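Local coordinates for protein phosphoserine phosphatase (Thermococcus onnurineus, PDB 4AP9) that probably hydrolyses L-phosphoserine to L-serine and phosphate with magnesium, the last step of serine biosynthesis, as a member of the haloacid dehalogenase superfamily, at residues Trp26-Arg31 and Arg75-Val80; Glu143-Phe148 and Phe166-Met171; Leu42-Gly45 and Glu49-Trp52; Glu86-Leu91 and Lys113-Glu118. All coordinates share one frame; numbering follows the deposited sequence.

Contact 1 of 4, residues Trp26-Arg31 and Arg75-Val80. With 1PS (3-pyridinium-1-ylpropane-1-sulfonate), chain E.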
# COMPACT_ATOMS: atom_id res chain seq x y z
N TRP A 26 17.50 -3.69 -35.51
CA TRP A 26 16.53 -4.27 -36.43
C TRP A 26 16.60 -3.71 -37.87
O TRP A 26 16.38 -4.44 -38.85
CB TRP A 26 15.09 -4.25 -35.86
CG TRP A 26 14.94 -5.18 -34.67
CD1 TRP A 26 14.71 -4.82 -33.36
CD2 TRP A 26 15.05 -6.62 -34.67
NE1 TRP A 26 14.64 -5.95 -32.57
CE2 TRP A 26 14.86 -7.05 -33.34
CE3 TRP A 26 15.28 -7.56 -35.67
CZ2 TRP A 26 14.89 -8.40 -32.98
CZ3 TRP A 26 15.31 -8.91 -35.31
CH2 TRP A 26 15.12 -9.32 -33.98
N ARG A 27 16.93 -2.42 -37.99
CA ARG A 27 17.14 -1.82 -39.30
C ARG A 27 18.39 -2.42 -39.94
O ARG A 27 18.43 -2.66 -41.14
CB ARG A 27 17.28 -0.30 -39.20
CG ARG A 27 16.02 0.35 -38.63
CD ARG A 27 16.05 1.87 -38.71
NE ARG A 27 14.91 2.44 -37.98
CZ ARG A 27 13.68 2.56 -38.47
NH1 ARG A 27 13.40 2.16 -39.71
NH2 ARG A 27 12.72 3.10 -37.72
N GLU A 28 19.40 -2.69 -39.12
CA GLU A 28 20.60 -3.37 -39.62
C GLU A 28 20.29 -4.82 -40.04
O GLU A 28 20.78 -5.30 -41.08
CB GLU A 28 21.71 -3.33 -38.58
CG GLU A 28 23.01 -4.01 -39.00
CD GLU A 28 23.76 -3.27 -40.10
OE1 GLU A 28 23.29 -2.21 -40.56
OE2 GLU A 28 24.84 -3.75 -40.49
N MSE A 29 19.48 -5.52 -39.26
CA MSE A 29 19.08 -6.87 -39.64
C MSE A 29 18.31 -6.87 -40.96
O MSE A 29 18.46 -7.78 -41.78
CB MSE A 29 18.27 -7.55 -38.54
CG MSE A 29 19.09 -7.94 -37.34
SE MSE A 29 20.44 -9.28 -37.81
CE MSE A 29 21.93 -8.14 -37.80
N ALA A 30 17.48 -5.85 -41.16
CA ALA A 30 16.71 -5.78 -42.40
C ALA A 30 17.66 -5.57 -43.57
O ALA A 30 17.43 -6.12 -44.65
CB ALA A 30 15.67 -4.66 -42.34
N ARG A 31 18.71 -4.78 -43.35
CA ARG A 31 19.68 -4.47 -44.41
C ARG A 31 20.49 -5.71 -44.78
O ARG A 31 20.67 -6.04 -45.95
CB ARG A 31 20.59 -3.32 -43.99
CG ARG A 31 21.61 -2.88 -45.06
CD ARG A 31 22.61 -1.87 -44.51
NE ARG A 31 23.59 -2.47 -43.61
CZ ARG A 31 24.72 -3.03 -44.03
NH1 ARG A 31 24.98 -3.08 -45.33
NH2 ARG A 31 25.58 -3.56 -43.16
N ARG A 75 28.14 -5.19 -33.56
CA ARG A 75 28.70 -4.39 -32.48
C ARG A 75 29.79 -3.45 -33.01
O ARG A 75 30.14 -2.46 -32.38
CB ARG A 75 29.19 -5.26 -31.31
CG ARG A 75 30.29 -6.24 -31.66
CD ARG A 75 30.37 -7.40 -30.67
NE ARG A 75 31.06 -7.06 -29.42
CZ ARG A 75 32.37 -6.77 -29.34
NH1 ARG A 75 33.12 -6.75 -30.44
NH2 ARG A 75 32.92 -6.48 -28.17
N GLU A 76 30.31 -3.76 -34.19
CA GLU A 76 31.24 -2.85 -34.86
C GLU A 76 30.60 -1.50 -35.21
O GLU A 76 31.30 -0.50 -35.40
CB GLU A 76 31.81 -3.53 -36.11
CG GLU A 76 32.68 -4.73 -35.76
CD GLU A 76 33.13 -5.51 -36.97
OE1 GLU A 76 32.87 -5.06 -38.11
OE2 GLU A 76 33.75 -6.58 -36.78
N LYS A 77 29.27 -1.46 -35.28
CA LYS A 77 28.56 -0.23 -35.58
C LYS A 77 28.13 0.50 -34.30
O LYS A 77 27.48 1.54 -34.35
CB LYS A 77 27.33 -0.51 -36.45
CG LYS A 77 27.66 -0.75 -37.91
CD LYS A 77 26.42 -0.63 -38.79
CE LYS A 77 26.75 -0.81 -40.26
NZ LYS A 77 25.62 -0.37 -41.14
N VAL A 78 28.51 -0.05 -33.16
CA VAL A 78 28.16 0.53 -31.87
C VAL A 78 29.43 1.04 -31.22
O VAL A 78 30.33 0.27 -30.93
CB VAL A 78 27.54 -0.55 -30.96
CG1 VAL A 78 27.23 0.03 -29.58
CG2 VAL A 78 26.30 -1.15 -31.61
N ASN A 79 29.50 2.35 -30.98
CA ASN A 79 30.69 2.93 -30.39
C ASN A 79 30.34 3.97 -29.34
O ASN A 79 29.37 4.70 -29.50
CB ASN A 79 31.59 3.53 -31.48
CG ASN A 79 31.82 2.56 -32.65
OD1 ASN A 79 32.62 1.62 -32.54
ND2 ASN A 79 31.13 2.79 -33.77
N VAL A 80 31.10 4.02 -28.25
CA VAL A 80 30.93 5.06 -27.24
C VAL A 80 31.60 6.34 -27.71
O VAL A 80 32.82 6.45 -27.69
CB VAL A 80 31.56 4.65 -25.91
CG1 VAL A 80 31.37 5.74 -24.87
CG2 VAL A 80 30.97 3.33 -25.45
N1 1PS E . 23.04 -7.79 -48.16
C1 1PS E . 22.62 -6.73 -48.86
C2 1PS E . 23.12 -5.46 -48.61
C3 1PS E . 23.96 -7.67 -47.18
C4 1PS E . 24.51 -6.43 -46.87
C5 1PS E . 24.09 -5.30 -47.60
C6 1PS E . 22.48 -9.07 -48.46
C7 1PS E . 21.01 -8.92 -48.69
C8 1PS E . 20.42 -10.25 -49.05
S1 1PS E . 19.51 -10.14 -50.57
O1 1PS E . 18.84 -11.43 -50.72
O2 1PS E . 20.43 -9.92 -51.68
O3 1PS E . 18.53 -9.07 -50.51
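Lys77 reaches Glu28 in a salt bridge, the two side chains coming from opposite directions. Lys77 NZ donates to Glu28 OE1 at 3.0 Å, on the syn side but 34° out of the carboxylate plane. The lysine chain is extended beyond CG and carries NZ from the loop to the helix. Within 26-31, Arg31 grips the same carboxylate side-on with two nitrogens, NE to Glu28 OE1 (3.1 Å) and NH2 to Glu28 OE2 (2.8 Å), both bonds nearly straight. OE1 therefore accepts two donors, Arg31 NE and Lys77 NZ, which reach it from opposite faces of the carboxylate plane. Glu28 and Arg31 are three residues apart on helix 25-33, and with Lys77 they make a salt-bridge network at the surface. It joins the helical cap inserted in this HAD-type fold to the loop that leads back from the cap helices to helix 82-93 of the core. Arg31 NH2 lies 3.8 Å from Lys77 NZ; both cations gather on the one carboxylate, which probably balances their charge. Beyond the network, the other terminal nitrogen of Arg31 lies near a bound 3-pyridinium-1-ylpropane-1-sulfonate: Arg31 NH1 approaches C5 of its pyridinium ring to 3.3 Å. Ile32, Thr33 and Gly34 complete that ligand's pocket. On the loop side, Val78 packs on Phe23 and Phe112.

Contact 2 of 4, residues Glu143-Phe148 and Phe166-Met171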
# COMPACT_ATOMS: atom_id res chain seq x y z
N GLU A 143 8.37 -0.99 -16.40
CA GLU A 143 8.40 -2.01 -15.36
C GLU A 143 9.80 -2.10 -14.78
O GLU A 143 9.97 -2.24 -13.56
CB GLU A 143 8.00 -3.38 -15.90
CG GLU A 143 6.51 -3.57 -16.07
CD GLU A 143 5.74 -3.26 -14.81
OE1 GLU A 143 5.93 -3.97 -13.79
OE2 GLU A 143 4.95 -2.31 -14.84
N PHE A 144 10.80 -2.00 -15.64
CA PHE A 144 12.18 -2.07 -15.18
C PHE A 144 12.50 -0.97 -14.17
O PHE A 144 13.21 -1.20 -13.20
CB PHE A 144 13.18 -2.00 -16.34
CG PHE A 144 14.60 -2.01 -15.89
CD1 PHE A 144 15.16 -3.17 -15.36
CD2 PHE A 144 15.38 -0.87 -15.96
CE1 PHE A 144 16.47 -3.18 -14.92
CE2 PHE A 144 16.70 -0.89 -15.53
CZ PHE A 144 17.24 -2.05 -15.01
N LEU A 145 11.99 0.23 -14.41
CA LEU A 145 12.24 1.37 -13.52
C LEU A 145 11.75 1.17 -12.08
O LEU A 145 12.22 1.86 -11.17
CB LEU A 145 11.66 2.66 -14.09
CG LEU A 145 12.63 3.63 -14.77
CD1 LEU A 145 13.37 2.97 -15.91
CD2 LEU A 145 11.92 4.90 -15.24
N LYS A 146 10.81 0.25 -11.88
CA LYS A 146 10.35 -0.09 -10.53
C LYS A 146 11.50 -0.55 -9.63
O LYS A 146 11.39 -0.53 -8.41
CB LYS A 146 9.28 -1.19 -10.59
CG LYS A 146 7.95 -0.76 -11.17
CD LYS A 146 6.97 -1.93 -11.14
CE LYS A 146 5.58 -1.51 -11.60
NZ LYS A 146 4.63 -2.67 -11.64
N ARG A 147 12.59 -0.97 -10.26
CA ARG A 147 13.81 -1.34 -9.55
C ARG A 147 14.35 -0.19 -8.69
O ARG A 147 15.02 -0.41 -7.67
CB ARG A 147 14.83 -1.74 -10.61
CG ARG A 147 16.06 -2.42 -10.10
CD ARG A 147 16.76 -3.10 -11.27
NE ARG A 147 16.13 -4.37 -11.62
CZ ARG A 147 16.82 -5.45 -11.98
NH1 ARG A 147 18.14 -5.39 -12.04
NH2 ARG A 147 16.20 -6.59 -12.28
N PHE A 148 14.05 1.03 -9.11
CA PHE A 148 14.55 2.23 -8.46
C PHE A 148 13.42 3.05 -7.84
O PHE A 148 13.50 4.26 -7.75
CB PHE A 148 15.34 3.05 -9.49
CG PHE A 148 16.34 2.21 -10.24
CD1 PHE A 148 17.52 1.83 -9.63
CD2 PHE A 148 16.08 1.77 -11.52
CE1 PHE A 148 18.44 1.04 -10.29
CE2 PHE A 148 16.99 0.97 -12.19
CZ PHE A 148 18.16 0.61 -11.59
N PHE A 166 8.46 7.02 -19.08
CA PHE A 166 8.55 8.38 -18.55
C PHE A 166 7.59 8.63 -17.38
O PHE A 166 7.86 9.46 -16.52
CB PHE A 166 8.33 9.40 -19.67
CG PHE A 166 9.51 9.58 -20.55
CD1 PHE A 166 10.67 10.18 -20.06
CD2 PHE A 166 9.48 9.16 -21.87
CE1 PHE A 166 11.78 10.35 -20.88
CE2 PHE A 166 10.58 9.34 -22.69
CZ PHE A 166 11.74 9.93 -22.19
N GLU A 167 6.47 7.91 -17.35
CA GLU A 167 5.54 8.02 -16.23
C GLU A 167 6.23 7.67 -14.91
O GLU A 167 5.86 8.19 -13.85
CB GLU A 167 4.33 7.10 -16.44
CG GLU A 167 3.05 7.82 -16.87
CD GLU A 167 1.86 6.86 -17.01
OE1 GLU A 167 2.08 5.65 -17.26
OE2 GLU A 167 0.70 7.32 -16.88
N ARG A 168 7.23 6.80 -15.00
CA ARG A 168 7.97 6.34 -13.83
C ARG A 168 8.97 7.38 -13.36
O ARG A 168 9.37 7.37 -12.20
CB ARG A 168 8.69 5.02 -14.16
CG ARG A 168 7.82 3.80 -14.07
CD ARG A 168 7.83 3.35 -12.63
NE ARG A 168 6.67 2.58 -12.24
CZ ARG A 168 6.38 2.32 -10.97
NH1 ARG A 168 7.18 2.79 -10.01
NH2 ARG A 168 5.31 1.60 -10.66
N ALA A 169 9.37 8.28 -14.25
CA ALA A 169 10.44 9.24 -13.96
C ALA A 169 9.93 10.49 -13.25
O ALA A 169 8.83 10.96 -13.53
CB ALA A 169 11.14 9.63 -15.26
N ASP A 170 10.73 11.04 -12.35
CA ASP A 170 10.37 12.31 -11.71
C ASP A 170 10.58 13.49 -12.63
O ASP A 170 9.97 14.56 -12.45
CB ASP A 170 11.16 12.49 -10.42
CG ASP A 170 10.87 11.41 -9.43
OD1 ASP A 170 9.85 11.52 -8.72
OD2 ASP A 170 11.63 10.42 -9.38
N MSE A 171 11.44 13.29 -13.62
CA MSE A 171 11.73 14.28 -14.64
C MSE A 171 12.19 13.48 -15.84
O MSE A 171 13.02 12.59 -15.70
CB MSE A 171 12.84 15.22 -14.16
CG MSE A 171 13.23 16.29 -15.16
SE MSE A 171 14.61 17.52 -14.51
CE MSE A 171 13.69 18.22 -12.95
O HOH W 1 10.22 3.67 -10.16
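Lys146 NZ holds the carboxylate of Glu143 at 2.8 Å from OE1, using that oxygen's syn lone pair, with a weak second bond to OE2; this tie within 143-148 sets the lysine that Arg168 meets. The contact joins the ends of two helices, 141-145 and 163-168, which lie side by side against strand 153-157 in the Rossmann-like core of the HAD fold. The guanidinium of Arg168 lies against the lysine's aliphatic chain: Lys146 CG sits over the centre of one face, 3.5 Å from Arg168 CZ, and Lys146 CE comes to 3.3 Å from Arg168 NH2. With its chain extended beyond CG, Lys146 carries NZ past the guanidinium to Glu143, though NZ still lies 4.4 Å from Arg168 NH2, and the carboxylate probably eases this closeness of like charges. With Lys146 replaced by alanine, Glu143 is likely to lose its ammonium partner and the Arg168 guanidinium the chain that covers one face, leaving it freer to swing. Closer to the core, Leu145 and Arg168 run alongside one another, pointing opposite ways, with Leu145 CD2 pressed to 3.4 Å from Arg168 CB. Leu145 also packs on Ile153, and Ala169 on Ala155, so both segments rest on the same strand. Arg147, farther along, forms a salt bridge to Glu118 of the second subunit. The guanidinium of Arg168 is linked back to 143-148 through a water, which donates to Leu145 O at 2.9 Å and accepts from Arg168 NH1 at 3.2 Å.

Contact 3 of 4, residues Leu42-Gly45 and Glu49-Trp52. With 1PS (3-pyridinium-1-ylpropane-1-sulfonate), chain F.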
# COMPACT_ATOMS: atom_id res chain seq x y z
N LEU A 42 9.13 -3.27 -37.40
CA LEU A 42 9.64 -2.26 -36.49
C LEU A 42 8.78 -1.00 -36.57
O LEU A 42 8.35 -0.48 -35.55
CB LEU A 42 11.11 -1.92 -36.79
CG LEU A 42 11.78 -0.81 -35.98
CD1 LEU A 42 11.83 -1.16 -34.48
CD2 LEU A 42 13.19 -0.50 -36.50
N GLU A 43 8.53 -0.53 -37.79
CA GLU A 43 7.76 0.70 -37.96
C GLU A 43 6.36 0.55 -37.39
O GLU A 43 5.84 1.46 -36.74
CB GLU A 43 7.68 1.09 -39.44
CG GLU A 43 9.04 1.44 -40.06
CD GLU A 43 9.57 2.79 -39.60
OE1 GLU A 43 8.80 3.55 -38.96
OE2 GLU A 43 10.75 3.10 -39.87
N LYS A 44 5.76 -0.62 -37.61
CA LYS A 44 4.43 -0.89 -37.07
C LYS A 44 4.46 -0.88 -35.54
O LYS A 44 3.55 -0.37 -34.89
CB LYS A 44 3.90 -2.22 -37.59
CG LYS A 44 3.42 -2.21 -39.05
CD LYS A 44 3.08 -3.62 -39.50
CE LYS A 44 2.48 -3.64 -40.90
NZ LYS A 44 2.12 -5.02 -41.29
N GLY A 45 5.52 -1.44 -34.97
CA GLY A 45 5.67 -1.45 -33.52
C GLY A 45 5.83 -0.05 -32.96
O GLY A 45 5.18 0.32 -31.98
N GLU A 49 0.80 0.61 -34.39
CA GLU A 49 -0.14 -0.07 -35.27
C GLU A 49 -0.31 -1.54 -34.91
O GLU A 49 -1.33 -2.14 -35.23
CB GLU A 49 0.28 0.08 -36.73
CG GLU A 49 -0.01 1.46 -37.25
CD GLU A 49 0.89 1.87 -38.40
OE1 GLU A 49 1.56 0.99 -38.99
OE2 GLU A 49 0.92 3.07 -38.70
N VAL A 50 0.70 -2.10 -34.26
CA VAL A 50 0.60 -3.45 -33.75
C VAL A 50 1.18 -3.44 -32.34
O VAL A 50 1.98 -2.58 -32.00
CB VAL A 50 1.39 -4.45 -34.61
CG1 VAL A 50 0.78 -4.55 -36.01
CG2 VAL A 50 2.84 -4.02 -34.70
N GLU A 51 0.76 -4.39 -31.51
CA GLU A 51 1.28 -4.46 -30.14
C GLU A 51 2.79 -4.66 -30.13
O GLU A 51 3.34 -5.36 -30.98
CB GLU A 51 0.59 -5.56 -29.35
CG GLU A 51 -0.86 -5.26 -29.07
CD GLU A 51 -1.03 -3.90 -28.42
OE1 GLU A 51 -0.37 -3.64 -27.39
OE2 GLU A 51 -1.81 -3.07 -28.95
N TRP A 52 3.48 -4.06 -29.17
CA TRP A 52 4.94 -4.07 -29.22
C TRP A 52 5.53 -5.47 -29.15
O TRP A 52 6.41 -5.82 -29.95
CB TRP A 52 5.55 -3.19 -28.14
CG TRP A 52 7.05 -3.19 -28.20
CD1 TRP A 52 7.91 -3.91 -27.40
CD2 TRP A 52 7.88 -2.47 -29.12
NE1 TRP A 52 9.21 -3.66 -27.76
CE2 TRP A 52 9.21 -2.77 -28.82
CE3 TRP A 52 7.60 -1.57 -30.16
CZ2 TRP A 52 10.29 -2.23 -29.52
CZ3 TRP A 52 8.67 -1.03 -30.86
CH2 TRP A 52 10.00 -1.36 -30.54
N1 1PS F . 7.40 1.01 -27.23
C1 1PS F . 6.15 0.80 -27.67
C2 1PS F . 5.63 1.56 -28.70
C3 1PS F . 8.17 1.97 -27.76
C4 1PS F . 7.70 2.78 -28.79
C5 1PS F . 6.41 2.57 -29.28
C6 1PS F . 7.91 0.16 -26.18
C7 1PS F . 9.23 0.65 -25.70
C8 1PS F . 10.24 -0.47 -25.60
S1 1PS F . 9.97 -1.36 -24.09
O1 1PS F . 11.25 -1.97 -23.69
O2 1PS F . 9.03 -2.44 -24.32
O3 1PS F . 9.41 -0.45 -23.14
O HOH W 2 3.51 -1.03 -30.25
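Trp52 lays one face of its indole against the bound 3-pyridinium-1-ylpropane-1-sulfonate, whose C6 lies 3.9 Å above the ring plane, toward the rim. The ligand's sulfonate end stays near the pyrrole side, O2 lying 3.6 Å from Trp52 CD1. Across the contact the benzo edge of the same ring abuts helix 36-47: Gly45 O approaches Trp52 CE3 to 3.6 Å near the ring plane, and Gly45 C also lies in plane at that edge. Trp52 CG is anti to its backbone N (chi1 -180°), which carries the indole back toward the helix. The indole comes so close to Gly45 that a beta carbon there would fall 3.1 Å from Trp52 CE3. Leu42 CD1 adds a looser apolar touch at Trp52 CH2. This is a short connection between two consecutive cap helices of the HAD fold, in which 49-52 folds back against the last turns of helix 36-47 and leads into helix 52-62, with Glu51 at its N-cap position. Lys44 O takes two weak backbone bonds across the turn, from Glu49 N (3.0 Å) and from Val50 N. One water bridges the two segments, donating to both Gly45 O and Val50 O at 2.8 Å. On the outer side Val50 CG2 packs 3.6 Å from Lys44 CB, and the Glu49 side chain crosses that of Lys44 at about a right angle, OE1 meeting CG. Arg59 makes a cation-pi contact with Trp52, while Lys141 N hydrogen-bonds the ligand.

Contact 4 of 4, residues Glu86-Leu91 and Lys113-Glu118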
# COMPACT_ATOMS: atom_id res chain seq x y z
N GLU A 86 30.88 11.89 -22.27
CA GLU A 86 30.80 13.12 -21.49
C GLU A 86 29.46 13.18 -20.75
O GLU A 86 29.41 13.59 -19.59
CB GLU A 86 30.97 14.35 -22.39
CG GLU A 86 31.00 15.66 -21.61
CD GLU A 86 31.28 16.86 -22.50
OE1 GLU A 86 31.27 16.72 -23.74
OE2 GLU A 86 31.50 17.96 -21.94
N LEU A 87 28.38 12.76 -21.41
CA LEU A 87 27.08 12.75 -20.74
C LEU A 87 27.18 11.96 -19.44
O LEU A 87 26.86 12.46 -18.36
CB LEU A 87 25.98 12.15 -21.62
CG LEU A 87 24.61 11.98 -20.93
CD1 LEU A 87 24.11 13.29 -20.39
CD2 LEU A 87 23.57 11.37 -21.87
N VAL A 88 27.65 10.73 -19.55
CA VAL A 88 27.69 9.84 -18.40
C VAL A 88 28.62 10.34 -17.31
O VAL A 88 28.29 10.29 -16.13
CB VAL A 88 28.07 8.41 -18.81
CG1 VAL A 88 28.35 7.54 -17.59
CG2 VAL A 88 26.95 7.80 -19.67
N GLU A 89 29.79 10.84 -17.69
CA GLU A 89 30.73 11.36 -16.69
C GLU A 89 30.18 12.61 -15.98
O GLU A 89 30.40 12.80 -14.77
CB GLU A 89 32.10 11.62 -17.31
CG GLU A 89 32.80 10.35 -17.74
CD GLU A 89 34.14 10.59 -18.40
OE1 GLU A 89 34.48 11.76 -18.69
OE2 GLU A 89 34.86 9.60 -18.64
N THR A 90 29.48 13.46 -16.72
CA THR A 90 28.91 14.67 -16.17
C THR A 90 27.75 14.37 -15.22
O THR A 90 27.65 14.94 -14.14
CB THR A 90 28.44 15.62 -17.27
OG1 THR A 90 29.54 15.90 -18.15
CG2 THR A 90 27.94 16.94 -16.66
N LEU A 91 26.88 13.45 -15.64
CA LEU A 91 25.84 12.94 -14.75
C LEU A 91 26.41 12.51 -13.39
O LEU A 91 25.85 12.86 -12.35
CB LEU A 91 25.11 11.78 -15.40
CG LEU A 91 24.10 12.22 -16.47
CD1 LEU A 91 23.74 11.05 -17.38
CD2 LEU A 91 22.86 12.80 -15.81
N LYS A 113 28.57 -1.57 -21.90
CA LYS A 113 28.35 -2.45 -20.75
C LYS A 113 28.94 -1.91 -19.44
O LYS A 113 28.39 -2.12 -18.37
CB LYS A 113 28.96 -3.82 -21.06
CG LYS A 113 28.66 -4.94 -20.09
CD LYS A 113 29.46 -6.17 -20.51
CE LYS A 113 28.90 -7.47 -19.95
NZ LYS A 113 29.49 -8.67 -20.63
N GLU A 114 30.07 -1.22 -19.54
CA GLU A 114 30.76 -0.74 -18.34
C GLU A 114 30.76 0.78 -18.22
O GLU A 114 31.43 1.34 -17.34
CB GLU A 114 32.20 -1.25 -18.31
CG GLU A 114 32.33 -2.75 -18.46
CD GLU A 114 31.81 -3.50 -17.25
OE1 GLU A 114 31.52 -2.85 -16.21
OE2 GLU A 114 31.69 -4.74 -17.33
N LEU A 115 30.03 1.44 -19.11
CA LEU A 115 30.06 2.89 -19.15
C LEU A 115 29.31 3.48 -17.96
O LEU A 115 29.79 4.41 -17.32
CB LEU A 115 29.47 3.41 -20.46
CG LEU A 115 29.46 4.94 -20.58
CD1 LEU A 115 30.88 5.50 -20.54
CD2 LEU A 115 28.78 5.35 -21.87
N GLY A 116 28.13 2.94 -17.68
CA GLY A 116 27.33 3.39 -16.56
C GLY A 116 27.65 2.66 -15.27
O GLY A 116 28.60 1.87 -15.21
N ASP A 117 26.89 2.96 -14.23
CA ASP A 117 27.00 2.27 -12.96
C ASP A 117 26.25 0.94 -12.98
O ASP A 117 26.66 -0.02 -12.33
CB ASP A 117 26.50 3.19 -11.84
CG ASP A 117 27.37 4.44 -11.71
OD1 ASP A 117 28.60 4.29 -11.60
OD2 ASP A 117 26.83 5.57 -11.75
N GLU A 118 25.13 0.91 -13.71
CA GLU A 118 24.42 -0.33 -13.97
C GLU A 118 24.03 -0.41 -15.45
O GLU A 118 23.86 0.61 -16.13
CB GLU A 118 23.16 -0.46 -13.10
CG GLU A 118 23.43 -0.52 -11.61
CD GLU A 118 22.22 -0.98 -10.81
OE1 GLU A 118 21.59 -1.98 -11.19
OE2 GLU A 118 21.91 -0.36 -9.77
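Val88 points from helix 82-93 toward 113-118 and packs on Leu115, and both of its methyls are used. CG2 packs 3.8 Å from Leu115 CD2, while CG1 lies 3.5 Å from the backbone oxygen Leu115 O and 4.4 Å from Gly116 CA. The split follows from the valine's rotation: CG1 is anti to the backbone N (chi1 170°) and CG2 anti to the carbonyl carbon, which turns one methyl to the leucine side chain and the other to its backbone oxygen. Leu115 CG, itself anti to its own N, approaches both methyls. Cutting Val88 back to alanine is likely to leave a gap beside Leu115, its CD2 losing this apolar neighbour. The contact joins the helix to the loop that links strands 97-102 and 118-127 in the Rossmann-like core of the HAD fold. Both segments also pack on strand 97-102, Val88 on Val98 and Leu115 on Leu100. Leu115 O is hydrogen-bonded by Arg92 NH2, and the same arginine salt-bridges Asp117 through NE, which fixes the loop to the helix one turn on. Within the helix, Glu86 O accepts both Thr90 N and, at 2.7 Å, Thr90 OG1, the two reaching it from opposite faces of the carbonyl plane. Farther out, Lys113 pairs with Glu114 of the second subunit, a neighbouring copy of the protein, in a salt bridge between chains.

Overall arrangement
From the N terminus, helix 25-33 opens contact 1, which closes only at the loop after helix 68-73 and so brackets the helical region. Contact 3 lies wholly within that span as a short local turn between helices 36-47 and 52-62; Arg27 and Glu43 salt-bridge the two contacts. The chain then returns to the core, where contact 4 closes the loop from helix 82-93 through strand 97-102; Val80 at the end of contact 1 packs on Leu115. Contact 2 comes last, joining helices 141-145 and 163-168 about strand 153-157, and its Phe148 touches Glu118 of contact 4. Contacts 1, 4 and 2 follow in series, and none cross.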